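Local coordinates for protein anastral spindle 2, SAS 4 (Drosophila melanogaster, PDB 4BY2) that joins, in an engineered fusion, the Sas-4 TCP domain to the Ana2 proline-rich motif it binds in centriole assembly, Sas-4 itself being probably a tubulin-binding adaptor, at residues N122-E133 with E136-K147. Numbering follows the deposited sequence.
Sequences NTWHTSYLDGLE and EFPNGQTEHRRK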
# COMPACT_ATOMS: atom_id res chain seq x y z
N ASN A 122 2.95 0.88 -12.96
CA ASN A 122 1.48 0.75 -12.87
C ASN A 122 1.01 0.34 -11.45
O ASN A 122 0.13 -0.50 -11.28
CB ASN A 122 0.95 -0.21 -13.97
CG ASN A 122 -0.55 -0.21 -14.18
OD1 ASN A 122 -1.27 0.73 -13.83
ND2 ASN A 122 -1.05 -1.28 -14.79
N THR A 123 1.64 0.96 -10.43
CA THR A 123 1.39 0.66 -9.02
C THR A 123 0.75 1.84 -8.28
O THR A 123 1.10 2.99 -8.54
CB THR A 123 2.72 0.22 -8.36
OG1 THR A 123 3.34 -0.79 -9.17
CG2 THR A 123 2.55 -0.31 -6.93
N TRP A 124 -0.16 1.53 -7.35
CA TRP A 124 -0.84 2.50 -6.50
C TRP A 124 -0.38 2.36 -5.05
O TRP A 124 -0.19 1.24 -4.58
CB TRP A 124 -2.36 2.29 -6.59
CG TRP A 124 -3.00 2.93 -7.78
CD1 TRP A 124 -3.40 2.30 -8.93
CD2 TRP A 124 -3.33 4.31 -7.94
NE1 TRP A 124 -3.96 3.22 -9.79
CE2 TRP A 124 -3.94 4.46 -9.21
CE3 TRP A 124 -3.17 5.45 -7.13
CZ2 TRP A 124 -4.36 5.70 -9.69
CZ3 TRP A 124 -3.60 6.68 -7.61
CH2 TRP A 124 -4.19 6.79 -8.87
N HIS A 125 -0.23 3.49 -4.34
CA HIS A 125 0.13 3.50 -2.92
C HIS A 125 -0.79 4.46 -2.16
O HIS A 125 -0.75 5.67 -2.40
CB HIS A 125 1.62 3.84 -2.71
CG HIS A 125 2.03 3.87 -1.26
ND1 HIS A 125 2.41 2.72 -0.60
CD2 HIS A 125 2.13 4.91 -0.41
CE1 HIS A 125 2.72 3.09 0.63
NE2 HIS A 125 2.56 4.41 0.79
N THR A 126 -1.63 3.91 -1.26
CA THR A 126 -2.57 4.71 -0.48
C THR A 126 -2.15 4.79 0.99
O THR A 126 -1.94 3.76 1.62
CB THR A 126 -4.01 4.22 -0.66
OG1 THR A 126 -4.27 4.02 -2.05
CG2 THR A 126 -5.04 5.20 -0.09
N SER A 127 -2.02 6.01 1.50
CA SER A 127 -1.69 6.29 2.90
C SER A 127 -2.97 6.74 3.60
O SER A 127 -3.77 7.47 3.00
CB SER A 127 -0.62 7.38 3.01
OG SER A 127 0.63 6.96 2.49
N TYR A 128 -3.17 6.30 4.85
CA TYR A 128 -4.34 6.65 5.65
C TYR A 128 -3.91 7.39 6.92
O TYR A 128 -2.75 7.26 7.35
CB TYR A 128 -5.17 5.40 5.98
CG TYR A 128 -5.76 4.72 4.76
CD1 TYR A 128 -5.06 3.72 4.08
CD2 TYR A 128 -7.02 5.06 4.29
CE1 TYR A 128 -5.60 3.10 2.95
CE2 TYR A 128 -7.57 4.45 3.16
CZ TYR A 128 -6.85 3.47 2.50
OH TYR A 128 -7.38 2.86 1.38
N LEU A 129 -4.83 8.16 7.51
CA LEU A 129 -4.62 8.96 8.72
C LEU A 129 -4.15 8.11 9.92
O LEU A 129 -3.30 8.57 10.69
CB LEU A 129 -5.92 9.70 9.06
CG LEU A 129 -5.77 10.99 9.86
CD1 LEU A 129 -6.59 12.11 9.24
CD2 LEU A 129 -6.17 10.79 11.32
N ASP A 130 -4.69 6.88 10.07
CA ASP A 130 -4.37 5.95 11.17
C ASP A 130 -2.98 5.30 11.08
O ASP A 130 -2.55 4.66 12.04
CB ASP A 130 -5.48 4.88 11.30
CG ASP A 130 -5.62 3.89 10.15
OD1 ASP A 130 -5.06 4.15 9.06
OD2 ASP A 130 -6.31 2.87 10.33
N GLY A 131 -2.31 5.46 9.94
CA GLY A 131 -0.98 4.92 9.70
C GLY A 131 -0.91 3.80 8.69
O GLY A 131 0.19 3.37 8.32
N LEU A 132 -2.07 3.30 8.23
CA LEU A 132 -2.16 2.22 7.25
C LEU A 132 -1.69 2.65 5.86
O LEU A 132 -2.09 3.70 5.36
CB LEU A 132 -3.57 1.60 7.21
CG LEU A 132 -3.85 0.50 6.16
CD1 LEU A 132 -3.19 -0.83 6.52
CD2 LEU A 132 -5.32 0.29 5.97
N GLU A 133 -0.83 1.82 5.24
CA GLU A 133 -0.31 2.01 3.90
C GLU A 133 -0.65 0.79 3.05
O GLU A 133 -0.34 -0.34 3.43
CB GLU A 133 1.21 2.27 3.92
CG GLU A 133 1.56 3.73 4.12
CD GLU A 133 2.95 4.00 4.67
OE1 GLU A 133 3.93 3.45 4.12
OE2 GLU A 133 3.06 4.79 5.64
N GLU A 136 -0.86 -1.47 -4.24
CA GLU A 136 -1.66 -2.22 -5.21
C GLU A 136 -0.85 -2.44 -6.49
O GLU A 136 -0.60 -1.49 -7.24
CB GLU A 136 -2.99 -1.50 -5.52
CG GLU A 136 -3.93 -1.37 -4.33
CD GLU A 136 -4.54 0.01 -4.14
OE1 GLU A 136 -3.84 0.91 -3.62
OE2 GLU A 136 -5.73 0.19 -4.50
N PHE A 137 -0.43 -3.70 -6.72
CA PHE A 137 0.36 -4.10 -7.88
C PHE A 137 -0.52 -4.54 -9.07
O PHE A 137 -1.65 -4.96 -8.84
CB PHE A 137 1.39 -5.18 -7.47
CG PHE A 137 2.45 -4.65 -6.53
CD1 PHE A 137 3.54 -3.94 -7.01
CD2 PHE A 137 2.33 -4.82 -5.16
CE1 PHE A 137 4.51 -3.43 -6.13
CE2 PHE A 137 3.29 -4.31 -4.28
CZ PHE A 137 4.37 -3.61 -4.78
N PRO A 138 -0.04 -4.43 -10.34
CA PRO A 138 -0.90 -4.79 -11.50
C PRO A 138 -1.46 -6.21 -11.56
O PRO A 138 -2.47 -6.42 -12.23
CB PRO A 138 -0.00 -4.51 -12.71
CG PRO A 138 1.03 -3.58 -12.23
CD PRO A 138 1.27 -3.91 -10.80
N ASN A 139 -0.81 -7.18 -10.88
CA ASN A 139 -1.23 -8.59 -10.85
C ASN A 139 -2.32 -8.89 -9.81
O ASN A 139 -2.76 -10.04 -9.70
CB ASN A 139 -0.01 -9.50 -10.64
CG ASN A 139 0.74 -9.32 -9.34
OD1 ASN A 139 0.59 -8.32 -8.62
ND2 ASN A 139 1.59 -10.28 -9.02
N GLY A 140 -2.73 -7.87 -9.07
CA GLY A 140 -3.74 -8.00 -8.02
C GLY A 140 -3.16 -8.12 -6.63
O GLY A 140 -3.93 -8.19 -5.66
N GLN A 141 -1.81 -8.14 -6.50
CA GLN A 141 -1.15 -8.23 -5.20
C GLN A 141 -1.28 -6.93 -4.41
O GLN A 141 -0.92 -5.86 -4.90
CB GLN A 141 0.32 -8.68 -5.33
CG GLN A 141 0.92 -9.14 -4.00
CD GLN A 141 2.36 -9.55 -4.11
OE1 GLN A 141 2.72 -10.46 -4.87
NE2 GLN A 141 3.22 -8.94 -3.31
N THR A 142 -1.81 -7.04 -3.18
CA THR A 142 -2.05 -5.91 -2.29
C THR A 142 -1.27 -6.09 -0.98
O THR A 142 -1.38 -7.13 -0.34
CB THR A 142 -3.56 -5.68 -2.12
OG1 THR A 142 -4.17 -5.60 -3.42
CG2 THR A 142 -3.88 -4.42 -1.36
N GLU A 143 -0.49 -5.07 -0.59
CA GLU A 143 0.34 -5.11 0.63
C GLU A 143 -0.15 -4.07 1.64
O GLU A 143 -0.22 -2.88 1.31
CB GLU A 143 1.83 -4.91 0.30
CG GLU A 143 2.32 -5.71 -0.90
CD GLU A 143 3.81 -5.84 -1.11
OE1 GLU A 143 4.57 -4.95 -0.64
OE2 GLU A 143 4.23 -6.81 -1.78
N HIS A 144 -0.50 -4.52 2.85
CA HIS A 144 -1.02 -3.68 3.93
C HIS A 144 0.02 -3.54 5.03
O HIS A 144 0.47 -4.55 5.57
CB HIS A 144 -2.33 -4.27 4.51
CG HIS A 144 -3.41 -4.48 3.51
ND1 HIS A 144 -4.55 -3.71 3.51
CD2 HIS A 144 -3.50 -5.39 2.51
CE1 HIS A 144 -5.30 -4.15 2.51
NE2 HIS A 144 -4.71 -5.17 1.88
N ARG A 145 0.40 -2.29 5.36
CA ARG A 145 1.38 -2.01 6.41
C ARG A 145 0.85 -1.01 7.43
O ARG A 145 0.53 0.12 7.08
CB ARG A 145 2.72 -1.55 5.80
CG ARG A 145 3.53 -2.68 5.20
CD ARG A 145 4.71 -2.17 4.38
NE ARG A 145 5.61 -3.26 3.99
CZ ARG A 145 5.55 -3.91 2.83
NH1 ARG A 145 4.64 -3.59 1.93
NH2 ARG A 145 6.40 -4.89 2.57
N ARG A 146 0.73 -1.46 8.70
CA ARG A 146 0.21 -0.66 9.81
C ARG A 146 1.34 -0.03 10.65
O ARG A 146 2.51 -0.38 10.48
CB ARG A 146 -0.74 -1.50 10.68
CG ARG A 146 -2.08 -1.78 10.02
CD ARG A 146 -2.75 -3.01 10.58
NE ARG A 146 -3.09 -3.97 9.53
CZ ARG A 146 -4.29 -4.08 8.97
NH1 ARG A 146 -5.29 -3.30 9.35
NH2 ARG A 146 -4.51 -4.98 8.02
N LYS A 147 0.97 0.92 11.55
CA LYS A 147 1.87 1.65 12.45
C LYS A 147 2.66 0.74 13.41
O LYS A 147 3.84 1.00 13.65
CB LYS A 147 1.10 2.72 13.24
CG LYS A 147 1.26 4.13 12.68
CD LYS A 147 0.50 5.15 13.51
CE LYS A 147 0.56 6.53 12.90
NZ LYS A 147 -0.28 7.50 13.65
O HOH W 1 -2.18 -1.15 -9.58
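The Phe137 ring takes Thr123 CG2 over one face, a CH-pi contact 4.1 Å from the ring centroid, and Glu143 CG at its edge, in plane. Leu132 CD1 sits above the middle of the Arg146 guanidinium, and the same methyl reaches the edge of the His144 ring. Leu132 runs alongside Arg146, with Leu132 CD1 3.8 Å from Arg146 CG. With OG1 anti to the carbonyl carbon (chi1 -49°), Thr123 CG2 stands anti to the backbone N and over the Phe137 ring, while OG1 bonds to Thr121 O. With an alanine here, the Phe137 face would probably lose its methyl contact and Thr121 O its hydroxyl partner.

Two backbone pairs join the strands. Trp124 N donates to Glu136 O at 3.1 Å, and Glu136 N back to Trp124 O. Glu133 and Arg145 exchange a second such pair of hydrogen bonds, with Arg145 N 2.8 Å from Glu133 O. Glu136 OE1 lies 3.6 Å from Trp124 CB. A water donates to both Asn122 O and Glu136 O. Arg145 NH1 forms a salt bridge to Glu143 OE1; Glu143 OE2 accepts from Ser21 N of the fused Ana2 part.

Both segments belong to Sas-4. Glu133 and Glu136 end strand 133-136, hydrogen-bonded to 123-128 on one side and 142-145 on the other; turns at Tyr128-Gly131 and Phe137-Gly140 link the three. This is the antiparallel beta meander of the TCP domain.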